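Local atomic coordinates of pyruvate kinase (Pyrobaculum aerophilum, PDB entry 3QTG), a protein that catalyses the last step of glycolysis, transferring the phosphoryl group of phosphoenolpyruvate to ADP to give pyruvate and ATP, with the help of a divalent metal cation. Residues A[237-240]-A[241-244]; A[268-271]-A[272-276]; A[319-322]-A[323-327]; A[337-340]-A[341-345]; A[387-390]-A[391-395]. All coordinates share one frame; numbering follows the deposited sequence.

Contact 1: A[237-240]-A[241-244]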
loop_
_atom_site.group_PDB
_atom_site.type_symbol
_atom_site.label_atom_id
_atom_site.label_comp_id
_atom_site.label_asym_id
_atom_site.label_seq_id
_atom_site.Cartn_x
_atom_site.Cartn_y
_atom_site.Cartn_z
ATOM N N VAL A 237 -2.585 -18.231 28.103
ATOM C CA VAL A 237 -2.243 -16.991 27.434
ATOM C C VAL A 237 -0.731 -16.885 27.151
ATOM O O VAL A 237 -0.355 -16.450 26.095
ATOM C CB VAL A 237 -2.833 -15.728 28.158
ATOM C CG1 VAL A 237 -2.380 -14.414 27.455
ATOM C CG2 VAL A 237 -4.359 -15.810 28.220
ATOM N N ASN A 238 0.132 -17.301 28.073
ATOM C CA ASN A 238 1.585 -17.259 27.800
ATOM C C ASN A 238 2.072 -18.290 26.759
ATOM O O ASN A 238 3.159 -18.141 26.204
ATOM C CB ASN A 238 2.400 -17.374 29.094
ATOM C CG ASN A 238 2.010 -16.319 30.133
ATOM O OD1 ASN A 238 1.721 -15.148 29.808
ATOM N ND2 ASN A 238 2.002 -16.727 31.387
ATOM N N ASN A 239 1.266 -19.320 26.511
ATOM C CA ASN A 239 1.541 -20.361 25.500
ATOM C C ASN A 239 0.525 -20.313 24.319
ATOM O O ASN A 239 0.222 -21.330 23.682
ATOM C CB ASN A 239 1.525 -21.742 26.171
ATOM C CG ASN A 239 2.290 -22.796 25.381
ATOM O OD1 ASN A 239 3.285 -22.499 24.718
ATOM N ND2 ASN A 239 1.830 -24.037 25.460
ATOM N N LEU A 240 0.033 -19.115 24.021
ATOM C CA LEU A 240 -1.053 -18.927 23.044
ATOM C C LEU A 240 -0.694 -19.340 21.610
ATOM O O LEU A 240 -1.454 -20.073 20.972
ATOM C CB LEU A 240 -1.550 -17.476 23.084
ATOM C CG LEU A 240 -2.892 -17.143 22.434
ATOM C CD1 LEU A 240 -4.011 -17.989 23.019
ATOM C CD2 LEU A 240 -3.164 -15.666 22.654
ATOM N N GLU A 241 0.463 -18.878 21.128
ATOM C CA GLU A 241 0.982 -19.242 19.798
ATOM C C GLU A 241 0.847 -20.736 19.486
ATOM O O GLU A 241 0.223 -21.125 18.482
ATOM C CB GLU A 241 2.444 -18.819 19.658
ATOM C CG GLU A 241 2.663 -17.307 19.613
ATOM C CD GLU A 241 2.297 -16.706 18.268
ATOM O OE1 GLU A 241 2.732 -17.255 17.235
ATOM O OE2 GLU A 241 1.582 -15.677 18.237
ATOM N N GLU A 242 1.416 -21.561 20.364
ATOM C CA GLU A 242 1.431 -23.015 20.179
ATOM C C GLU A 242 0.088 -23.667 20.442
ATOM O O GLU A 242 -0.292 -24.605 19.746
ATOM C CB GLU A 242 2.518 -23.663 21.053
ATOM C CG GLU A 242 3.945 -23.159 20.709
ATOM C CD GLU A 242 4.453 -23.692 19.363
ATOM O OE1 GLU A 242 5.028 -24.807 19.354
ATOM O OE2 GLU A 242 4.285 -23.002 18.324
ATOM N N LEU A 243 -0.632 -23.170 21.443
ATOM C CA LEU A 243 -1.948 -23.706 21.763
ATOM C C LEU A 243 -2.954 -23.460 20.643
ATOM O O LEU A 243 -3.770 -24.326 20.340
ATOM C CB LEU A 243 -2.487 -23.117 23.076
ATOM C CG LEU A 243 -2.111 -23.812 24.386
ATOM C CD1 LEU A 243 -2.771 -23.092 25.538
ATOM C CD2 LEU A 243 -2.526 -25.271 24.377
ATOM N N VAL A 244 -2.921 -22.260 20.070
ATOM C CA VAL A 244 -3.813 -21.930 18.968
ATOM C C VAL A 244 -3.536 -22.878 17.808
ATOM O O VAL A 244 -4.463 -23.486 17.288
ATOM C CB VAL A 244 -3.713 -20.432 18.561
ATOM C CG1 VAL A 244 -4.320 -20.198 17.189
ATOM C CG2 VAL A 244 -4.397 -19.558 19.624
#
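Leu-240 meets Val-244 one helical turn further on, and its side chain can be followed outward from the backbone. CB lies beside the bonded neighbour, 3.1 Å from Glu-241 N. With CG anti to the backbone N (chi1 -164°), the chain swings beside its own carbonyl, and CG comes 4.0 Å from Val-244 CG2. From there CD1 reaches the same methyl, Val-244 CG2, at 3.8 Å. The other tip, CD2, leaves this turn and packs on Arg-272 and Ile-273 of helix 266-279.

Under this apolar pair runs a backbone bond from Val-244 N to Leu-240 O, 2.8 Å long and close to linear (166°). The preceding bond, Leu-243 N to Asn-239 O, measures 3.0 Å. Leu-243 also lays its CG 3.5 Å from that same Asn-239 O. Asn-239 sits at the N-cap, but its amide makes no capping bond. OD1 lies 3.9 Å from Glu-242 CB, while ND2 is hydrogen-bonded to Lys-206 O. Glu-241 sends its carboxylate away, to a salt bridge with Lys-279 and a hydrogen bond with Tyr-280.

Asn-239, with non-helical backbone angles, separates helix 234-238 from helix 240-245. The geometry is that of a helix N-terminus restarted after a short break at Asn-239, here in the helical part of the beta-alpha-beta crossover between strands 226-231 and 249-253 of the TIM barrel.

Contact 2: A[268-271]-A[272-276]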
loop_
_atom_site.group_PDB
_atom_site.type_symbol
_atom_site.label_atom_id
_atom_site.label_comp_id
_atom_site.label_asym_id
_atom_site.label_seq_id
_atom_site.Cartn_x
_atom_site.Cartn_y
_atom_site.Cartn_z
ATOM N N ILE A 268 -7.831 -6.420 26.681
ATOM C CA ILE A 268 -6.606 -6.641 25.928
ATOM C C ILE A 268 -6.277 -8.145 25.709
ATOM O O ILE A 268 -5.823 -8.530 24.633
ATOM C CB ILE A 268 -5.422 -5.804 26.515
ATOM C CG1 ILE A 268 -5.314 -4.467 25.774
ATOM C CG2 ILE A 268 -4.073 -6.540 26.432
ATOM C CD1 ILE A 268 -5.642 -4.573 24.252
ATOM N N VAL A 269 -6.542 -8.981 26.713
ATOM C CA VAL A 269 -6.299 -10.416 26.610
ATOM C C VAL A 269 -7.274 -11.058 25.605
ATOM O O VAL A 269 -6.851 -11.825 24.758
ATOM C CB VAL A 269 -6.326 -11.126 28.024
ATOM C CG1 VAL A 269 -6.364 -12.624 27.892
ATOM C CG2 VAL A 269 -5.126 -10.713 28.867
ATOM N N GLN A 270 -8.565 -10.724 25.693
ATOM C CA GLN A 270 -9.549 -11.129 24.694
ATOM C C GLN A 270 -9.093 -10.748 23.284
ATOM O O GLN A 270 -9.127 -11.565 22.361
ATOM C CB GLN A 270 -10.908 -10.483 24.976
ATOM C CG GLN A 270 -11.957 -10.817 23.907
ATOM C CD GLN A 270 -13.356 -10.315 24.251
ATOM O OE1 GLN A 270 -13.788 -10.367 25.412
ATOM N NE2 GLN A 270 -14.069 -9.826 23.247
ATOM N N ARG A 271 -8.675 -9.497 23.117
ATOM C CA ARG A 271 -8.227 -9.037 21.810
ATOM C C ARG A 271 -7.043 -9.866 21.324
ATOM O O ARG A 271 -7.026 -10.296 20.179
ATOM C CB ARG A 271 -7.884 -7.543 21.863
ATOM C CG ARG A 271 -7.589 -6.938 20.544
ATOM C CD ARG A 271 -7.027 -5.526 20.711
ATOM N NE ARG A 271 -8.067 -4.549 20.998
ATOM C CZ ARG A 271 -7.864 -3.234 21.016
ATOM N NH1 ARG A 271 -6.656 -2.742 20.771
ATOM N NH2 ARG A 271 -8.870 -2.408 21.271
ATOM N N ARG A 272 -6.069 -10.114 22.197
ATOM C CA ARG A 272 -4.900 -10.898 21.805
ATOM C C ARG A 272 -5.239 -12.359 21.420
ATOM O O ARG A 272 -4.676 -12.889 20.458
ATOM C CB ARG A 272 -3.774 -10.812 22.858
ATOM C CG ARG A 272 -2.680 -11.891 22.699
ATOM C CD ARG A 272 -1.303 -11.489 23.331
ATOM N NE ARG A 272 -1.255 -11.705 24.786
ATOM C CZ ARG A 272 -1.516 -10.772 25.711
ATOM N NH1 ARG A 272 -1.860 -9.534 25.352
ATOM N NH2 ARG A 272 -1.442 -11.082 27.004
ATOM N N ILE A 273 -6.158 -12.996 22.144
ATOM C CA ILE A 273 -6.599 -14.348 21.767
ATOM C C ILE A 273 -7.273 -14.374 20.387
ATOM O O ILE A 273 -7.006 -15.266 19.559
ATOM C CB ILE A 273 -7.539 -15.011 22.817
ATOM C CG1 ILE A 273 -6.825 -15.194 24.177
ATOM C CG2 ILE A 273 -8.018 -16.360 22.273
ATOM C CD1 ILE A 273 -7.745 -15.237 25.409
ATOM N N VAL A 274 -8.162 -13.399 20.165
ATOM C CA VAL A 274 -8.913 -13.263 18.908
ATOM C C VAL A 274 -7.980 -12.944 17.719
ATOM O O VAL A 274 -8.033 -13.630 16.707
ATOM C CB VAL A 274 -10.045 -12.211 19.009
ATOM C CG1 VAL A 274 -10.737 -12.013 17.639
ATOM C CG2 VAL A 274 -11.082 -12.630 20.065
ATOM N N HIS A 275 -7.112 -11.950 17.870
ATOM C CA HIS A 275 -6.090 -11.640 16.858
ATOM C C HIS A 275 -5.214 -12.863 16.502
ATOM O O HIS A 275 -5.009 -13.179 15.343
ATOM C CB HIS A 275 -5.250 -10.444 17.321
ATOM C CG HIS A 275 -5.965 -9.125 17.188
ATOM N ND1 HIS A 275 -7.332 -9.030 16.981
ATOM C CD2 HIS A 275 -5.503 -7.848 17.240
ATOM C CE1 HIS A 275 -7.674 -7.755 16.910
ATOM N NE2 HIS A 275 -6.585 -7.016 17.065
ATOM N N THR A 276 -4.748 -13.586 17.510
ATOM C CA THR A 276 -3.938 -14.768 17.281
ATOM C C THR A 276 -4.664 -15.893 16.542
ATOM O O THR A 276 -4.089 -16.506 15.622
ATOM C CB THR A 276 -3.310 -15.236 18.599
ATOM O OG1 THR A 276 -2.563 -14.142 19.132
ATOM C CG2 THR A 276 -2.389 -16.427 18.397
#
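Arg-271 O receives His-275 N in the shortest backbone bond joining 268-271 to 272-276, 2.8 Å and almost straight at 173°. Directly beside it the two side chains run together, pointing the same way. Arg-271 CG stands over one face of the His-275 imidazole, 3.8 Å from its centroid and 19° off the normal, which meets the geometry of a CH-pi contact. It is displaced toward the rim, so that CG lies nearest to NE2, at 3.6 Å. The guanidinium itself continues to the second subunit, where it is hydrogen-bonded to Ser-313 and to the carbonyl of Glu-346.

On another side of the helix Val-269 CG1 touches Ile-273 CD1 at 3.9 Å. Arg-272, bent at chi3 (81°), folds its guanidinium back along the preceding turn, and Ile-268 CG2 lies at its edge, 3.9 Å from NH1. One carbonyl is held twice, from opposite faces of its plane: Thr-276 OG1 reaches Arg-272 O at 2.8 Å, and the backbone N of the same threonine is the second donor.

On the outside of the barrel strands, helix 266-279 sets Ile-273 against strand 249-253 and Thr-276 against helix 240-245, while Val-269 rests on Val-237 of helix 234-238 and Ile-268 faces Phe-309 of the second subunit.

Contact 3: A[319-322]-A[323-327]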
loop_
_atom_site.group_PDB
_atom_site.type_symbol
_atom_site.label_atom_id
_atom_site.label_comp_id
_atom_site.label_asym_id
_atom_site.label_seq_id
_atom_site.Cartn_x
_atom_site.Cartn_y
_atom_site.Cartn_z
ATOM N N LEU A 319 -20.518 -16.667 19.294
ATOM C CA LEU A 319 -20.711 -16.203 20.672
ATOM C C LEU A 319 -21.541 -17.244 21.416
ATOM O O LEU A 319 -22.560 -17.722 20.908
ATOM C CB LEU A 319 -21.391 -14.821 20.738
ATOM C CG LEU A 319 -20.724 -13.623 20.008
ATOM C CD1 LEU A 319 -21.666 -12.439 19.913
ATOM C CD2 LEU A 319 -19.422 -13.169 20.657
ATOM N N TRP A 320 -21.084 -17.614 22.610
ATOM C CA TRP A 320 -21.690 -18.710 23.351
ATOM C C TRP A 320 -22.335 -18.163 24.617
ATOM O O TRP A 320 -21.656 -17.629 25.479
ATOM C CB TRP A 320 -20.611 -19.725 23.745
ATOM C CG TRP A 320 -19.909 -20.430 22.607
ATOM C CD1 TRP A 320 -19.933 -20.105 21.273
ATOM C CD2 TRP A 320 -19.073 -21.588 22.721
ATOM N NE1 TRP A 320 -19.173 -20.998 20.556
ATOM C CE2 TRP A 320 -18.641 -21.924 21.421
ATOM C CE3 TRP A 320 -18.669 -22.394 23.798
ATOM C CZ2 TRP A 320 -17.801 -23.025 21.165
ATOM C CZ3 TRP A 320 -17.830 -23.478 23.541
ATOM C CH2 TRP A 320 -17.399 -23.778 22.237
ATOM N N LEU A 321 -23.646 -18.292 24.721
ATOM C CA LEU A 321 -24.345 -18.020 25.975
ATOM C C LEU A 321 -24.234 -19.220 26.897
ATOM O O LEU A 321 -24.348 -20.369 26.453
ATOM C CB LEU A 321 -25.817 -17.705 25.702
ATOM C CG LEU A 321 -26.136 -16.552 24.740
ATOM C CD1 LEU A 321 -27.643 -16.298 24.638
ATOM C CD2 LEU A 321 -25.397 -15.280 25.143
ATOM N N THR A 322 -24.013 -18.960 28.187
ATOM C CA THR A 322 -23.903 -20.041 29.157
ATOM C C THR A 322 -25.057 -20.010 30.164
ATOM O O THR A 322 -26.131 -20.529 29.858
ATOM C CB THR A 322 -22.488 -20.119 29.788
ATOM O OG1 THR A 322 -22.116 -18.834 30.297
ATOM C CG2 THR A 322 -21.471 -20.523 28.716
ATOM N N ASN A 323 -24.851 -19.394 31.332
ATOM C CA ASN A 323 -25.885 -19.299 32.383
ATOM C C ASN A 323 -27.170 -18.648 31.931
ATOM O O ASN A 323 -28.259 -19.029 32.397
ATOM C CB ASN A 323 -25.368 -18.507 33.562
ATOM C CG ASN A 323 -24.040 -19.011 34.061
ATOM O OD1 ASN A 323 -23.058 -18.265 34.068
ATOM N ND2 ASN A 323 -23.992 -20.275 34.477
ATOM N N GLU A 324 -27.025 -17.656 31.043
ATOM C CA GLU A 324 -28.122 -16.874 30.465
ATOM C C GLU A 324 -29.226 -17.761 29.915
ATOM O O GLU A 324 -30.398 -17.374 29.900
ATOM C CB GLU A 324 -27.617 -15.985 29.303
ATOM C CG GLU A 324 -26.530 -14.989 29.647
ATOM C CD GLU A 324 -25.119 -15.480 29.356
ATOM O OE1 GLU A 324 -24.849 -16.695 29.501
ATOM O OE2 GLU A 324 -24.262 -14.641 28.992
ATOM N N THR A 325 -28.844 -18.933 29.423
ATOM C CA THR A 325 -29.803 -19.881 28.860
ATOM C C THR A 325 -29.915 -21.172 29.685
ATOM O O THR A 325 -30.977 -21.788 29.731
ATOM C CB THR A 325 -29.481 -20.210 27.369
ATOM O OG1 THR A 325 -28.213 -20.870 27.275
ATOM C CG2 THR A 325 -29.470 -18.925 26.501
ATOM N N ALA A 326 -28.824 -21.564 30.342
ATOM C CA ALA A 326 -28.772 -22.822 31.078
ATOM C C ALA A 326 -29.667 -22.798 32.329
ATOM O O ALA A 326 -30.448 -23.726 32.553
ATOM C CB ALA A 326 -27.333 -23.173 31.454
ATOM N N SER A 327 -29.565 -21.726 33.114
ATOM C CA SER A 327 -30.167 -21.675 34.449
ATOM C C SER A 327 -30.973 -20.408 34.719
ATOM O O SER A 327 -31.643 -20.307 35.747
ATOM C CB SER A 327 -29.074 -21.840 35.512
ATOM O OG SER A 327 -28.017 -20.914 35.309
#
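Leu-321, on the last barrel strand, points toward the short helix that follows and meets Thr-325 at about a right angle. Its CD1 lies 3.7 Å from Thr-325 CG2, while CB is 4.0 Å from Glu-324 OE1. The hydroxyl of Thr-325 is hydrogen-bonded elsewhere, to the carbonyl of Thr-22 on the first strand.

Thr-322 follows at the N-cap of helix 323-326. The C-terminal ends of TIM-barrel strands carry the active site, and Thr-322 fits that pattern: its side chain comes within about 3 Å of that of Arg-46 and 4 Å of that of Thr-288, both probable substrate-binding residues. Thr-322 N is hydrogen-bonded to Glu-324 OE1 at 2.7 Å, on the syn side but 31° out of the carboxylate plane. A bend at chi2 (96°) turns the glutamate back to this position, where OE2 also accepts the N-H groups of Leu-290 and Leu-291. With an alanine in place of Glu-324, these three backbone N-H groups would probably lose the carboxylate that receives them, and the loop at 290-291 its tie to the strand end. Thr-322 O takes two donors: Ala-326 N at 2.9 Å, in the carbonyl plane, and Thr-325 N at 3.2 Å, from above that plane.

Contact 4: A[337-340]-A[341-345]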
loop_
_atom_site.group_PDB
_atom_site.type_symbol
_atom_site.label_atom_id
_atom_site.label_comp_id
_atom_site.label_asym_id
_atom_site.label_seq_id
_atom_site.Cartn_x
_atom_site.Cartn_y
_atom_site.Cartn_z
ATOM N N TRP A 337 -32.384 -11.640 22.005
ATOM C CA TRP A 337 -31.542 -10.441 22.068
ATOM C C TRP A 337 -30.143 -10.610 21.460
ATOM O O TRP A 337 -29.639 -9.689 20.816
ATOM C CB TRP A 337 -31.449 -9.921 23.495
ATOM C CG TRP A 337 -32.517 -8.932 23.791
ATOM C CD1 TRP A 337 -33.684 -9.153 24.480
ATOM C CD2 TRP A 337 -32.542 -7.560 23.391
ATOM N NE1 TRP A 337 -34.418 -8.003 24.539
ATOM C CE2 TRP A 337 -33.749 -7.007 23.879
ATOM C CE3 TRP A 337 -31.657 -6.738 22.678
ATOM C CZ2 TRP A 337 -34.099 -5.664 23.678
ATOM C CZ3 TRP A 337 -32.008 -5.401 22.468
ATOM C CH2 TRP A 337 -33.220 -4.880 22.968
ATOM N N LEU A 338 -29.530 -11.783 21.652
ATOM C CA LEU A 338 -28.258 -12.110 20.983
ATOM C C LEU A 338 -28.334 -11.931 19.454
ATOM O O LEU A 338 -27.527 -11.214 18.845
ATOM C CB LEU A 338 -27.810 -13.539 21.312
ATOM C CG LEU A 338 -26.428 -13.864 20.735
ATOM C CD1 LEU A 338 -25.359 -12.803 21.159
ATOM C CD2 LEU A 338 -25.978 -15.280 21.104
ATOM N N SER A 339 -29.328 -12.584 18.866
ATOM C CA SER A 339 -29.548 -12.620 17.425
ATOM C C SER A 339 -29.901 -11.247 16.856
ATOM O O SER A 339 -29.428 -10.866 15.779
ATOM C CB SER A 339 -30.669 -13.625 17.134
ATOM O OG SER A 339 -30.682 -13.994 15.784
ATOM N N ARG A 340 -30.737 -10.518 17.591
ATOM C CA ARG A 340 -31.136 -9.161 17.242
ATOM C C ARG A 340 -29.927 -8.206 17.199
ATOM O O ARG A 340 -29.765 -7.463 16.236
ATOM C CB ARG A 340 -32.165 -8.673 18.259
ATOM C CG ARG A 340 -32.837 -7.366 17.911
ATOM C CD ARG A 340 -33.727 -6.895 19.068
ATOM N NE ARG A 340 -34.388 -8.007 19.770
ATOM C CZ ARG A 340 -35.505 -7.886 20.488
ATOM N NH1 ARG A 340 -36.096 -6.695 20.597
ATOM N NH2 ARG A 340 -36.037 -8.954 21.092
ATOM N N ILE A 341 -29.089 -8.230 18.239
ATOM C CA ILE A 341 -27.856 -7.408 18.280
ATOM C C ILE A 341 -26.934 -7.703 17.105
ATOM O O ILE A 341 -26.359 -6.789 16.524
ATOM C CB ILE A 341 -27.054 -7.580 19.605
ATOM C CG1 ILE A 341 -27.866 -7.061 20.805
ATOM C CG2 ILE A 341 -25.657 -6.861 19.504
ATOM C CD1 ILE A 341 -27.402 -7.580 22.167
ATOM N N LEU A 342 -26.795 -8.982 16.770
ATOM C CA LEU A 342 -25.909 -9.419 15.693
ATOM C C LEU A 342 -26.354 -8.891 14.331
ATOM O O LEU A 342 -25.521 -8.537 13.482
ATOM C CB LEU A 342 -25.763 -10.953 15.679
ATOM C CG LEU A 342 -25.055 -11.552 16.905
ATOM C CD1 LEU A 342 -24.905 -13.077 16.820
ATOM C CD2 LEU A 342 -23.719 -10.890 17.148
ATOM N N MET A 343 -27.670 -8.822 14.132
ATOM C CA MET A 343 -28.231 -8.294 12.895
ATOM C C MET A 343 -27.861 -6.832 12.677
ATOM O O MET A 343 -27.936 -6.330 11.565
ATOM C CB MET A 343 -29.752 -8.499 12.853
ATOM C CG MET A 343 -30.125 -9.971 12.729
ATOM S SD MET A 343 -31.892 -10.289 12.580
ATOM C CE MET A 343 -31.875 -12.081 12.340
ATOM N N ASN A 344 -27.430 -6.164 13.740
ATOM C CA ASN A 344 -27.013 -4.767 13.652
ATOM C C ASN A 344 -25.518 -4.572 13.430
ATOM O O ASN A 344 -25.093 -3.461 13.115
ATOM C CB ASN A 344 -27.424 -4.009 14.917
ATOM C CG ASN A 344 -28.912 -3.810 15.006
ATOM O OD1 ASN A 344 -29.466 -2.876 14.409
ATOM N ND2 ASN A 344 -29.586 -4.709 15.738
ATOM N N VAL A 345 -24.731 -5.629 13.612
ATOM C CA VAL A 345 -23.266 -5.512 13.618
ATOM C C VAL A 345 -22.678 -5.018 12.281
ATOM O O VAL A 345 -23.052 -5.483 11.220
ATOM C CB VAL A 345 -22.565 -6.822 14.109
ATOM C CG1 VAL A 345 -21.057 -6.719 13.994
ATOM C CG2 VAL A 345 -22.929 -7.101 15.563
#
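Trp-337 CE3 and Ile-341 CG1, one helical turn on, are 4.2 Å apart, the methylene lying at the edge of the indole and near its plane. Ile-341 CG1, placed beside its backbone N (chi1 -65°), also rests close to Trp-337 O. Leu-338 CG and Leu-342 CD1 pair in the same spacing at 4.3 Å, and Leu-342 CG sits 3.2 Å from Leu-338 O. Leu-342 also packs on Leu-319 of strand 318-321. An alanine at Leu-342 would probably open a gap between this helix and Leu-319, and leave Leu-338 without its neighbour on the next turn.

Within 337-340, the Arg-340 guanidinium lies nearly parallel to the indole of Trp-337, its CZ 3.9 Å above the ring plane and over its centre.

Among the polar contacts, Ile-341 N is bonded to Trp-337 O at 3.0 Å and nearly straight (168°). The later bond from Met-343 N to Ser-339 O stretches to 3.2 Å and bends to 148°, so the regular pattern slackens toward the helix end. There Arg-340 O accepts only weak bonds across the contact, one from Met-343 N and one from Asn-344 ND2 (2.8 Å). ND2 has a stronger partner in Asp-264 of the second subunit, and Ser-339 OG is bonded to Arg-19.

Helix 331-343 thus turns Leu-338 and Leu-342 onto strands 318-321 and 18-22, rests Ile-341 on Val-308 of helix 302-313, and brings Trp-337 against Leu-263 of the second subunit.

Contact 5: A[387-390]-A[391-395]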
loop_
_atom_site.group_PDB
_atom_site.type_symbol
_atom_site.label_atom_id
_atom_site.label_comp_id
_atom_site.label_asym_id
_atom_site.label_seq_id
_atom_site.Cartn_x
_atom_site.Cartn_y
_atom_site.Cartn_z
ATOM N N ALA A 387 -14.529 -25.128 2.600
ATOM C CA ALA A 387 -15.516 -24.218 3.196
ATOM C C ALA A 387 -14.893 -23.444 4.344
ATOM O O ALA A 387 -14.998 -22.220 4.406
ATOM C CB ALA A 387 -16.743 -24.987 3.676
ATOM N N ARG A 388 -14.233 -24.169 5.247
ATOM C CA ARG A 388 -13.419 -23.560 6.309
ATOM C C ARG A 388 -12.281 -22.654 5.811
ATOM O O ARG A 388 -12.023 -21.600 6.399
ATOM C CB ARG A 388 -12.848 -24.639 7.232
ATOM C CG ARG A 388 -13.891 -25.229 8.195
ATOM C CD ARG A 388 -13.282 -26.393 8.997
ATOM N NE ARG A 388 -14.319 -27.249 9.580
ATOM C CZ ARG A 388 -14.745 -27.126 10.834
ATOM N NH1 ARG A 388 -14.213 -26.195 11.632
ATOM N NH2 ARG A 388 -15.691 -27.935 11.301
ATOM N N ARG A 389 -11.581 -23.063 4.757
ATOM C CA ARG A 389 -10.511 -22.222 4.248
ATOM C C ARG A 389 -11.067 -20.889 3.700
ATOM O O ARG A 389 -10.443 -19.854 3.841
ATOM C CB ARG A 389 -9.673 -22.956 3.206
ATOM C CG ARG A 389 -8.438 -22.169 2.755
ATOM C CD ARG A 389 -7.663 -22.874 1.644
ATOM N NE ARG A 389 -7.551 -24.309 1.876
ATOM C CZ ARG A 389 -6.657 -24.886 2.667
ATOM N NH1 ARG A 389 -6.675 -26.213 2.817
ATOM N NH2 ARG A 389 -5.751 -24.154 3.314
ATOM N N ILE A 390 -12.244 -20.921 3.098
ATOM C CA ILE A 390 -12.890 -19.700 2.625
ATOM C C ILE A 390 -13.293 -18.823 3.801
ATOM O O ILE A 390 -13.009 -17.620 3.795
ATOM C CB ILE A 390 -14.111 -19.986 1.690
ATOM C CG1 ILE A 390 -13.615 -20.329 0.273
ATOM C CG2 ILE A 390 -15.056 -18.772 1.631
ATOM C CD1 ILE A 390 -14.555 -21.202 -0.499
ATOM N N ALA A 391 -13.945 -19.434 4.795
ATOM C CA ALA A 391 -14.437 -18.708 5.973
ATOM C C ALA A 391 -13.369 -17.932 6.714
ATOM O O ALA A 391 -13.636 -16.840 7.231
ATOM C CB ALA A 391 -15.176 -19.647 6.939
ATOM N N LYS A 392 -12.160 -18.481 6.779
ATOM C CA LYS A 392 -11.120 -17.840 7.601
ATOM C C LYS A 392 -10.680 -16.516 7.019
ATOM O O LYS A 392 -10.080 -15.713 7.726
ATOM C CB LYS A 392 -9.916 -18.752 7.834
ATOM C CG LYS A 392 -9.022 -18.950 6.641
ATOM C CD LYS A 392 -8.005 -20.038 6.915
ATOM C CE LYS A 392 -6.886 -19.939 5.902
ATOM N NZ LYS A 392 -5.937 -21.045 6.078
ATOM N N PHE A 393 -10.970 -16.294 5.730
ATOM C CA PHE A 393 -10.651 -15.010 5.109
ATOM C C PHE A 393 -11.794 -14.045 5.259
ATOM O O PHE A 393 -11.743 -12.966 4.697
ATOM C CB PHE A 393 -10.234 -15.164 3.632
ATOM C CG PHE A 393 -8.927 -15.891 3.463
ATOM C CD1 PHE A 393 -7.717 -15.241 3.701
ATOM C CD2 PHE A 393 -8.911 -17.236 3.112
ATOM C CE1 PHE A 393 -6.508 -15.929 3.561
ATOM C CE2 PHE A 393 -7.726 -17.913 2.963
ATOM C CZ PHE A 393 -6.519 -17.250 3.183
ATOM N N ARG A 394 -12.830 -14.437 6.009
ATOM C CA ARG A 394 -13.882 -13.506 6.434
ATOM C C ARG A 394 -14.661 -12.862 5.269
ATOM O O ARG A 394 -14.747 -11.628 5.159
ATOM C CB ARG A 394 -13.327 -12.454 7.416
ATOM C CG ARG A 394 -12.890 -13.045 8.793
ATOM C CD ARG A 394 -14.067 -13.723 9.477
ATOM N NE ARG A 394 -13.840 -14.197 10.855
ATOM C CZ ARG A 394 -13.556 -15.450 11.170
ATOM N NH1 ARG A 394 -13.413 -16.323 10.193
ATOM N NH2 ARG A 394 -13.401 -15.832 12.456
ATOM N N PRO A 395 -15.268 -13.706 4.410
ATOM C CA PRO A 395 -16.176 -13.141 3.379
ATOM C C PRO A 395 -17.319 -12.401 4.070
ATOM O O PRO A 395 -17.720 -12.791 5.178
ATOM C CB PRO A 395 -16.704 -14.380 2.662
ATOM C CG PRO A 395 -16.490 -15.538 3.725
ATOM C CD PRO A 395 -15.216 -15.179 4.374
#
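Ala-391 N is hydrogen-bonded to Ala-387 O at 3.0 Å (162°), and Lys-392 N to Arg-388 O at 3.1 Å. Phe-393 N then steps back to Ile-390 O, approaching from 50° above the carbonyl plane. Ala-391 O is gripped from opposite faces by one residue: Arg-394 N at 2.8 Å and Arg-394 NH1 at 3.0 Å.

Among the charged groups, Arg-389 and Lys-392 run side by side, with Arg-389 NH2 4.2 Å from Lys-392 NZ; both make salt bridges to Asp-360 OD1, which probably offsets their like charges. With CG between its backbone N and carbonyl (chi1 73°), Lys-392 lays its chain beside Arg-389 O. The guanidinium of Arg-394 makes a salt bridge to Asp-317 and a hydrogen bond to the carbonyl of Gly-315, and has a cation-pi contact with Trp-416.

In apolar contact, Ile-390 CG2 touches Pro-395 CG at 4.1 Å, at about a right angle. Separately, the ring carbon Phe-393 CD2 lies 3.1 Å from the carbonyl oxygen Arg-389 O.

The type I beta turn from Ala-391 to Arg-394, with Arg-394 in the left-handed backbone region, ends helix 385-391 and leads to strand 399-403, an alpha-to-beta connection in the C-terminal alpha/beta domain.

From the N terminus the five contacts follow in series; none nests in or crosses another, and each closes only a helical turn or a short turn. Contact 1 lies between strands 226-231 and 249-253 and contact 2 between 249-253 and 284-287; they touch, Val-237 and Leu-240 packing on helix 266-279. Contact 3 joins the end of the eighth strand to helix 323-326, and its Leu-319 and Leu-321 meet Leu-338 and Leu-342 of contact 4. Contacts 2 and 4 both reach the second subunit, although their nearest atoms are about 11 Å apart. Contact 5 stands in the alpha/beta domain and touches none of the others; contact 2 comes within about 7 Å of it, between nearest atoms.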